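Local coordinates for protein putative phosphosugar isomerase (Silicibacter pomeroyi DSS-3, PDB 3FJ1) that is of unknown function but, as a double-SIS protein related to phosphosugar isomerases and glucosamine-phosphate synthases, probably binds a phosphorylated sugar, at residues K154-S159 / L217-E222; G181-T186 / A305-L310; A224-E229 / S315-V320. All coordinates share one frame; numbering follows the deposited sequence.

Interaction 1. Residues K154-S159 / L217-E222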
loop_
_atom_site.group_PDB
_atom_site.type_symbol
_atom_site.label_atom_id
_atom_site.label_comp_id
_atom_site.label_asym_id
_atom_site.label_seq_id
_atom_site.Cartn_x
_atom_site.Cartn_y
_atom_site.Cartn_z
ATOM N N LYS A 154 20.370 6.858 -5.482
ATOM C CA LYS A 154 20.525 8.253 -5.126
ATOM C C LYS A 154 19.172 8.956 -5.039
ATOM O O LYS A 154 18.931 9.762 -4.140
ATOM C CB LYS A 154 21.403 8.970 -6.149
ATOM C CG LYS A 154 22.826 8.522 -6.122
ATOM C CD LYS A 154 23.730 9.404 -7.014
ATOM C CE LYS A 154 23.369 9.396 -8.503
ATOM N NZ LYS A 154 24.287 10.342 -9.229
ATOM N N THR A 155 18.332 8.690 -6.026
ATOM C CA THR A 155 17.000 9.268 -6.076
ATOM C C THR A 155 16.211 8.910 -4.819
ATOM O O THR A 155 15.578 9.770 -4.218
ATOM C CB THR A 155 16.254 8.821 -7.347
ATOM O OG1 THR A 155 16.831 9.482 -8.485
ATOM C CG2 THR A 155 14.772 9.197 -7.275
ATOM N N PHE A 156 16.216 7.632 -4.427
ATOM C CA PHE A 156 15.508 7.263 -3.183
ATOM C C PHE A 156 16.038 8.034 -1.951
ATOM O O PHE A 156 15.271 8.662 -1.214
ATOM C CB PHE A 156 15.587 5.762 -2.918
ATOM C CG PHE A 156 14.812 5.361 -1.702
ATOM C CD1 PHE A 156 13.475 5.072 -1.798
ATOM C CD2 PHE A 156 15.387 5.407 -0.441
ATOM C CE1 PHE A 156 12.733 4.736 -0.686
ATOM C CE2 PHE A 156 14.639 5.066 0.710
ATOM C CZ PHE A 156 13.290 4.744 0.575
ATOM N N VAL A 157 17.348 7.974 -1.746
ATOM C CA VAL A 157 17.972 8.588 -0.560
ATOM C C VAL A 157 17.769 10.083 -0.525
ATOM O O VAL A 157 17.284 10.597 0.474
ATOM C CB VAL A 157 19.458 8.183 -0.402
ATOM C CG1 VAL A 157 20.100 8.951 0.740
ATOM C CG2 VAL A 157 19.574 6.654 -0.164
ATOM N N THR A 158 18.097 10.777 -1.613
ATOM C CA THR A 158 17.955 12.236 -1.671
ATOM C C THR A 158 16.496 12.719 -1.613
ATOM O O THR A 158 16.220 13.760 -1.012
ATOM C CB THR A 158 18.656 12.866 -2.899
ATOM O OG1 THR A 158 18.110 12.343 -4.113
ATOM C CG2 THR A 158 20.186 12.636 -2.845
ATOM N N SER A 159 15.574 11.966 -2.210
ATOM C CA SER A 159 14.137 12.296 -2.105
ATOM C C SER A 159 13.714 12.309 -0.627
ATOM O O SER A 159 13.045 13.249 -0.135
ATOM C CB SER A 159 13.278 11.326 -2.922
ATOM O OG SER A 159 13.462 11.507 -4.339
ATOM N N LEU A 217 9.234 0.259 7.846
ATOM C CA LEU A 217 8.457 -0.461 6.846
ATOM C C LEU A 217 8.630 0.148 5.463
ATOM O O LEU A 217 8.589 -0.574 4.477
ATOM C CB LEU A 217 6.967 -0.519 7.203
ATOM C CG LEU A 217 6.098 -1.448 6.343
ATOM C CD1 LEU A 217 6.578 -2.894 6.235
ATOM C CD2 LEU A 217 4.660 -1.397 6.933
ATOM N N ALA A 218 8.876 1.451 5.384
ATOM C CA ALA A 218 9.047 2.128 4.085
ATOM C C ALA A 218 10.316 1.642 3.383
ATOM O O ALA A 218 10.307 1.369 2.178
ATOM C CB ALA A 218 9.054 3.680 4.268
ATOM N N VAL A 219 11.415 1.516 4.126
ATOM C CA VAL A 219 12.678 1.010 3.535
ATOM C C VAL A 219 12.594 -0.522 3.362
ATOM O O VAL A 219 13.217 -1.054 2.467
ATOM C CB VAL A 219 13.996 1.446 4.321
ATOM C CG1 VAL A 219 14.176 2.991 4.307
ATOM C CG2 VAL A 219 14.036 0.855 5.711
ATOM N N SER A 220 11.830 -1.246 4.195
ATOM C CA SER A 220 11.604 -2.667 3.972
ATOM C C SER A 220 10.897 -2.857 2.598
ATOM O O SER A 220 11.241 -3.745 1.809
ATOM C CB SER A 220 10.761 -3.258 5.111
ATOM O OG SER A 220 10.575 -4.656 4.926
ATOM N N ASN A 221 9.938 -2.000 2.301
ATOM C CA ASN A 221 9.188 -2.071 1.030
ATOM C C ASN A 221 10.130 -1.745 -0.142
ATOM O O ASN A 221 10.129 -2.390 -1.182
ATOM C CB ASN A 221 8.024 -1.053 1.025
ATOM C CG ASN A 221 6.893 -1.432 1.958
ATOM O OD1 ASN A 221 6.879 -2.536 2.515
ATOM N ND2 ASN A 221 5.943 -0.531 2.135
ATOM N N GLU A 222 10.926 -0.705 0.039
ATOM C CA GLU A 222 11.912 -0.267 -0.985
ATOM C C GLU A 222 12.926 -1.373 -1.256
ATOM O O GLU A 222 13.278 -1.633 -2.405
ATOM C CB GLU A 222 12.619 1.017 -0.494
ATOM C CG GLU A 222 13.904 1.493 -1.245
ATOM C CD GLU A 222 13.716 1.901 -2.705
ATOM O OE1 GLU A 222 12.572 1.932 -3.181
ATOM O OE2 GLU A 222 14.753 2.186 -3.393
#
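Phe-156 and Glu-222 both carry CG anti to the backbone N (chi1 -177° and 167°), which sends each side chain across the gap between its helix and the other; Glu-222 then bends at chi2, and its carboxylate slides back along the phenyl ring. The contact joins the two SIS domains of the chain: residues 154-159 lie in the helix that follows the first parallel sheet, residues 217-222 at the start of the helix after the first strand of the second.

Here the ring of Phe-156 is roofed by the aliphatic and acidic parts of Glu-222 together. CG sits over the face as a CH-pi donor, 3.6 Å from the centroid of the Phe-156 ring and slightly off its normal. The carboxylate continues the same layer, stacked nearly parallel to the ring, with CD of Glu-222 3.3 Å from CD1 of Phe-156. Val-219, one helical turn earlier, adds a looser apolar touch, its CG1 lying 4.2 Å from CE2 of Phe-156.

No hydrogen bond crosses the contact, yet the buried carboxylate is well provided for: OE2 forms a salt bridge with Lys-226 and a hydrogen bond with Tyr-317, while OE1 pairs with Ser-53. These partners fix the carboxylate against the ring.

Within 154-159 the hydroxyls turn back on their own helix. OG of Ser-159 donates to the carbonyl O of Thr-155 at 2.7 Å, tilted 31° from the carbonyl plane, and the amide N of Ser-159 reaches the same oxygen from the opposite face.

Interaction 2. Residues G181-T186 / A305-L310; sequences GNLPET and ALTDPL
Leu-183, Thr-307 and Leu-310 meet through methyl groups where the first turn of helix 183-191 lies against the N-terminal region of helix 308-326 and the residues leading into it.

The apolar contact converges on a single branch, CD1 of Leu-183. It comes within 3.9 Å of CD1 of Leu-310, the two leucine side chains crossing at about a right angle. The same methyl lies 4.1 Å from CG2 of Thr-307, so it rests against residues three apart on the facing segment. Thr-307 offers this methyl because CG2 stands anti to its carbonyl carbon. Around the three, Val-161 of helix 153-171 packs on both leucines, Leu-164 touches Thr-307, and Val-20 of helix 8-41 touches Leu-183.

No hydrogen bond joins the two segments. The amide N of Leu-310 bonds to O of Thr-307 at 3.1 Å, and N of Thr-186 to O of Asn-182 at 3.2 Å. The hydroxyl of Thr-307, on the other branch from its methyl, is hydrogen-bonded to Ser-302 and to the carbonyl of His-304. Ser-302 also bonds to Asp-308.

The threonine thus divides its roles, with hydroxyl bonds holding its rotation while its methyl joins the leucines. Between the two segments, attraction rests on dispersion and the burial of hydrocarbon, with no directional bond to set their spacing.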
loop_
_atom_site.group_PDB
_atom_site.type_symbol
_atom_site.label_atom_id
_atom_site.label_comp_id
_atom_site.label_asym_id
_atom_site.label_seq_id
_atom_site.Cartn_x
_atom_site.Cartn_y
_atom_site.Cartn_z
ATOM N N GLY A 181 22.350 16.731 9.103
ATOM C CA GLY A 181 23.645 17.363 8.861
ATOM C C GLY A 181 24.794 16.377 8.836
ATOM O O GLY A 181 25.778 16.569 8.117
ATOM N N ASN A 182 24.702 15.344 9.660
ATOM C CA ASN A 182 25.725 14.291 9.715
ATOM C C ASN A 182 25.513 13.108 8.771
ATOM O O ASN A 182 26.324 12.178 8.767
ATOM C CB ASN A 182 25.837 13.748 11.133
ATOM C CG ASN A 182 26.386 14.778 12.105
ATOM O OD1 ASN A 182 27.343 15.488 11.791
ATOM N ND2 ASN A 182 25.753 14.888 13.275
ATOM N N LEU A 183 24.452 13.126 7.961
ATOM C CA LEU A 183 24.167 11.995 7.092
ATOM C C LEU A 183 25.260 11.583 6.119
ATOM O O LEU A 183 25.420 10.396 5.911
ATOM C CB LEU A 183 22.861 12.161 6.317
ATOM C CG LEU A 183 21.599 11.640 6.998
ATOM C CD1 LEU A 183 20.375 11.956 6.092
ATOM C CD2 LEU A 183 21.691 10.144 7.326
ATOM N N PRO A 184 25.946 12.538 5.469
ATOM C CA PRO A 184 27.031 12.110 4.581
ATOM C C PRO A 184 28.038 11.175 5.286
ATOM O O PRO A 184 28.401 10.164 4.723
ATOM C CB PRO A 184 27.660 13.422 4.158
ATOM C CG PRO A 184 26.497 14.416 4.203
ATOM C CD PRO A 184 25.724 14.006 5.411
ATOM N N GLU A 185 28.406 11.491 6.526
ATOM C CA GLU A 185 29.315 10.642 7.320
ATOM C C GLU A 185 28.685 9.279 7.585
ATOM O O GLU A 185 29.304 8.240 7.339
ATOM C CB GLU A 185 29.663 11.310 8.665
ATOM C CG GLU A 185 30.668 10.556 9.527
ATOM C CD GLU A 185 30.954 11.200 10.885
ATOM O OE1 GLU A 185 30.017 11.556 11.630
ATOM O OE2 GLU A 185 32.148 11.309 11.229
ATOM N N THR A 186 27.462 9.298 8.120
ATOM C CA THR A 186 26.718 8.095 8.454
ATOM C C THR A 186 26.570 7.204 7.232
ATOM O O THR A 186 26.776 5.982 7.317
ATOM C CB THR A 186 25.318 8.469 9.015
ATOM O OG1 THR A 186 25.475 9.303 10.171
ATOM C CG2 THR A 186 24.508 7.212 9.432
ATOM N N ALA A 305 15.800 8.836 15.204
ATOM C CA ALA A 305 14.896 7.787 14.758
ATOM C C ALA A 305 14.530 7.900 13.287
ATOM O O ALA A 305 14.473 6.892 12.575
ATOM C CB ALA A 305 13.612 7.837 15.569
ATOM N N LEU A 306 14.247 9.113 12.803
ATOM C CA LEU A 306 13.722 9.260 11.445
ATOM C C LEU A 306 14.754 9.161 10.305
ATOM O O LEU A 306 14.398 8.907 9.170
ATOM C CB LEU A 306 12.914 10.565 11.339
ATOM C CG LEU A 306 11.623 10.555 12.174
ATOM C CD1 LEU A 306 10.908 11.914 12.119
ATOM C CD2 LEU A 306 10.729 9.419 11.693
ATOM N N THR A 307 16.022 9.398 10.605
ATOM C CA THR A 307 17.089 9.274 9.620
ATOM C C THR A 307 17.698 7.863 9.625
ATOM O O THR A 307 18.332 7.463 8.653
ATOM C CB THR A 307 18.195 10.367 9.838
ATOM O OG1 THR A 307 18.425 10.536 11.241
ATOM C CG2 THR A 307 17.735 11.741 9.249
ATOM N N ASP A 308 17.464 7.080 10.676
ATOM C CA ASP A 308 18.042 5.739 10.773
ATOM C C ASP A 308 17.764 4.839 9.573
ATOM O O ASP A 308 18.662 4.158 9.111
ATOM C CB ASP A 308 17.643 5.020 12.073
ATOM C CG ASP A 308 18.562 5.353 13.273
ATOM O OD1 ASP A 308 19.520 6.160 13.168
ATOM O OD2 ASP A 308 18.278 4.795 14.345
ATOM N N PRO A 309 16.514 4.812 9.071
ATOM C CA PRO A 309 16.237 3.946 7.923
ATOM C C PRO A 309 17.080 4.212 6.670
ATOM O O PRO A 309 17.335 3.280 5.930
ATOM C CB PRO A 309 14.736 4.151 7.678
ATOM C CG PRO A 309 14.204 4.526 9.017
ATOM C CD PRO A 309 15.276 5.427 9.586
ATOM N N LEU A 310 17.514 5.449 6.453
ATOM C CA LEU A 310 18.343 5.761 5.298
ATOM C C LEU A 310 19.701 5.057 5.384
ATOM O O LEU A 310 20.241 4.569 4.372
ATOM C CB LEU A 310 18.500 7.270 5.145
ATOM C CG LEU A 310 17.269 8.043 4.635
ATOM C CD1 LEU A 310 17.562 9.507 4.793
ATOM C CD2 LEU A 310 16.887 7.671 3.184
#

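Interaction 3. Residues A224-E229 / S315-V320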
loop_
_atom_site.group_PDB
_atom_site.type_symbol
_atom_site.label_atom_id
_atom_site.label_comp_id
_atom_site.label_asym_id
_atom_site.label_seq_id
_atom_site.Cartn_x
_atom_site.Cartn_y
_atom_site.Cartn_z
ATOM N N ALA A 224 12.617 -4.703 -0.872
ATOM C CA ALA A 224 12.020 -5.775 -1.676
ATOM C C ALA A 224 11.902 -5.349 -3.157
ATOM O O ALA A 224 12.236 -6.125 -4.048
ATOM C CB ALA A 224 10.689 -6.248 -1.119
ATOM N N LEU A 225 11.483 -4.111 -3.404
ATOM C CA LEU A 225 11.362 -3.604 -4.761
ATOM C C LEU A 225 12.697 -3.677 -5.504
ATOM O O LEU A 225 12.791 -4.273 -6.590
ATOM C CB LEU A 225 10.850 -2.160 -4.761
ATOM C CG LEU A 225 10.831 -1.451 -6.122
ATOM C CD1 LEU A 225 9.999 -2.277 -7.121
ATOM C CD2 LEU A 225 10.330 -0.014 -6.025
ATOM N N LYS A 226 13.728 -3.091 -4.905
ATOM C CA LYS A 226 15.009 -2.987 -5.576
ATOM C C LYS A 226 15.739 -4.336 -5.723
ATOM O O LYS A 226 16.491 -4.541 -6.697
ATOM C CB LYS A 226 15.886 -1.906 -4.955
ATOM C CG LYS A 226 15.243 -0.502 -5.030
ATOM C CD LYS A 226 14.904 -0.045 -6.466
ATOM C CE LYS A 226 14.186 1.357 -6.511
ATOM N NZ LYS A 226 14.943 2.515 -5.972
ATOM N N PHE A 227 15.480 -5.256 -4.805
ATOM C CA PHE A 227 16.026 -6.605 -4.932
ATOM C C PHE A 227 15.457 -7.262 -6.184
ATOM O O PHE A 227 16.200 -7.839 -6.965
ATOM C CB PHE A 227 15.691 -7.417 -3.695
ATOM C CG PHE A 227 16.242 -8.809 -3.717
ATOM C CD1 PHE A 227 17.549 -9.054 -3.372
ATOM C CD2 PHE A 227 15.437 -9.880 -4.068
ATOM C CE1 PHE A 227 18.044 -10.368 -3.374
ATOM C CE2 PHE A 227 15.929 -11.173 -4.071
ATOM C CZ PHE A 227 17.231 -11.416 -3.731
ATOM N N LYS A 228 14.141 -7.139 -6.399
ATOM C CA LYS A 228 13.508 -7.692 -7.606
ATOM C C LYS A 228 14.023 -7.018 -8.874
ATOM O O LYS A 228 14.329 -7.688 -9.872
ATOM C CB LYS A 228 11.978 -7.562 -7.534
ATOM C CG LYS A 228 11.325 -8.418 -6.431
ATOM C CD LYS A 228 9.801 -8.288 -6.412
ATOM C CE LYS A 228 9.338 -6.970 -5.898
ATOM N NZ LYS A 228 7.831 -6.922 -5.903
ATOM N N GLU A 229 14.118 -5.698 -8.810
ATOM C CA GLU A 229 14.531 -4.867 -9.920
ATOM C C GLU A 229 15.935 -5.223 -10.389
ATOM O O GLU A 229 16.205 -5.375 -11.585
ATOM C CB GLU A 229 14.597 -3.423 -9.429
ATOM C CG GLU A 229 14.599 -2.350 -10.508
ATOM C CD GLU A 229 13.226 -1.667 -10.608
ATOM O OE1 GLU A 229 12.837 -0.883 -9.665
ATOM O OE2 GLU A 229 12.543 -1.926 -11.614
ATOM N N SER A 315 23.101 0.316 3.370
ATOM C CA SER A 315 23.762 -0.970 3.628
ATOM C C SER A 315 23.111 -2.094 2.794
ATOM O O SER A 315 23.793 -2.964 2.243
ATOM C CB SER A 315 23.764 -1.295 5.108
ATOM O OG SER A 315 24.628 -0.396 5.825
ATOM N N PHE A 316 21.789 -2.065 2.712
ATOM C CA PHE A 316 21.076 -3.056 1.909
ATOM C C PHE A 316 21.485 -2.972 0.438
ATOM O O PHE A 316 21.715 -4.004 -0.207
ATOM C CB PHE A 316 19.554 -2.877 2.042
ATOM C CG PHE A 316 18.762 -3.807 1.151
ATOM C CD1 PHE A 316 18.511 -5.091 1.533
ATOM C CD2 PHE A 316 18.279 -3.387 -0.071
ATOM C CE1 PHE A 316 17.786 -5.942 0.706
ATOM C CE2 PHE A 316 17.577 -4.239 -0.896
ATOM C CZ PHE A 316 17.326 -5.496 -0.512
ATOM N N TYR A 317 21.511 -1.752 -0.100
ATOM C CA TYR A 317 21.877 -1.534 -1.503
ATOM C C TYR A 317 23.253 -2.130 -1.796
ATOM O O TYR A 317 23.488 -2.779 -2.819
ATOM C CB TYR A 317 21.911 -0.041 -1.840
ATOM C CG TYR A 317 20.574 0.707 -1.889
ATOM C CD1 TYR A 317 19.396 0.099 -2.330
ATOM C CD2 TYR A 317 20.531 2.065 -1.591
ATOM C CE1 TYR A 317 18.198 0.824 -2.413
ATOM C CE2 TYR A 317 19.336 2.791 -1.670
ATOM C CZ TYR A 317 18.187 2.166 -2.090
ATOM O OH TYR A 317 17.013 2.919 -2.154
ATOM N N SER A 318 24.162 -1.855 -0.871
ATOM C CA SER A 318 25.527 -2.348 -0.913
ATOM C C SER A 318 25.553 -3.890 -0.886
ATOM O O SER A 318 26.251 -4.499 -1.678
ATOM C CB SER A 318 26.320 -1.742 0.251
ATOM O OG SER A 318 27.644 -2.255 0.272
HETATM N N MSE A 319 24.770 -4.514 -0.006
HETATM C CA MSE A 319 24.656 -5.986 0.022
HETATM C C MSE A 319 24.175 -6.545 -1.335
HETATM O O MSE A 319 24.802 -7.467 -1.917
HETATM C CB MSE A 319 23.748 -6.446 1.157
HETATM C CG MSE A 319 23.621 -7.953 1.355
HETATM SE SE MSE A 319 22.382 -8.793 0.095
HETATM C CE MSE A 319 20.709 -8.167 0.934
ATOM N N VAL A 320 23.110 -5.935 -1.872
ATOM C CA VAL A 320 22.524 -6.385 -3.160
ATOM C C VAL A 320 23.530 -6.242 -4.310
ATOM O O VAL A 320 23.688 -7.155 -5.116
ATOM C CB VAL A 320 21.210 -5.646 -3.466
ATOM C CG1 VAL A 320 20.712 -5.903 -4.918
ATOM C CG2 VAL A 320 20.103 -6.056 -2.431
#
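Two helices of the second SIS domain, 217-231 and 308-326, run side by side here, their segments 224-229 and 315-320 nearly parallel with a crossing angle of -19° and axes 10.7 Å apart. Aromatic and aliphatic side chains fill the space between them.

Phe-316 reaches across with CG anti to its backbone N (chi1 176°) and brings the edge of its ring to Phe-227, where CZ of Phe-316 lies 4.1 Å from CB of Phe-227. One turn further on, Val-320 works in two directions through the same branch. Its CG2 meets the edge of the Phe-227 ring, 4.0 Å from CD1 of Phe-227, and also lies over one face of the Phe-316 ring, toward the rim. That one methyl thus touches two aromatic rings, one from each helix. Ile-202 of helix 196-204 and Ala-235 of strand 235-239 also pack on Phe-227.

The third meeting is between long side chains with polar ends. CG of Lys-226 approaches the Tyr-317 ring at 4.2 Å from CE1 of Tyr-317, the two side chains crossing at a slant. Bends at chi2 and chi4 curl the lysine so that its amine, like the hydroxyl of Tyr-317, meets the carboxylate of Glu-222, one turn earlier on helix 217-231. Leu-225, Lys-228 and Glu-229 of the same helix pack on Pro-247 of the second subunit.

The interface thus combines an apolar layer around Phe-227, Phe-316 and Val-320 with a buried polar cluster, where Lys-226 and Tyr-317 are linked through the shared OE2 of Glu-222 instead of bonding across the contact.

How the interactions relate
The three contacts tie helices 153-171, 183-191, 217-231 and 308-326 together. Interactions 1 and 3 share helix 217-231 and follow in series along the chain, with centres about 10 Å apart; interactions 2 and 3 share helix 308-326, their centres about 18 Å apart. Interaction 2 crosses both others in chain order, and its centre is about 13 Å from that of interaction 1, which it touches through Pro-309 and Leu-310. Interactions 1 and 3 touch through Glu-222 and Tyr-317. Helix 308-326, late in the chain, thereby packs against elements of both SIS domains, so that residues of both pack together around it.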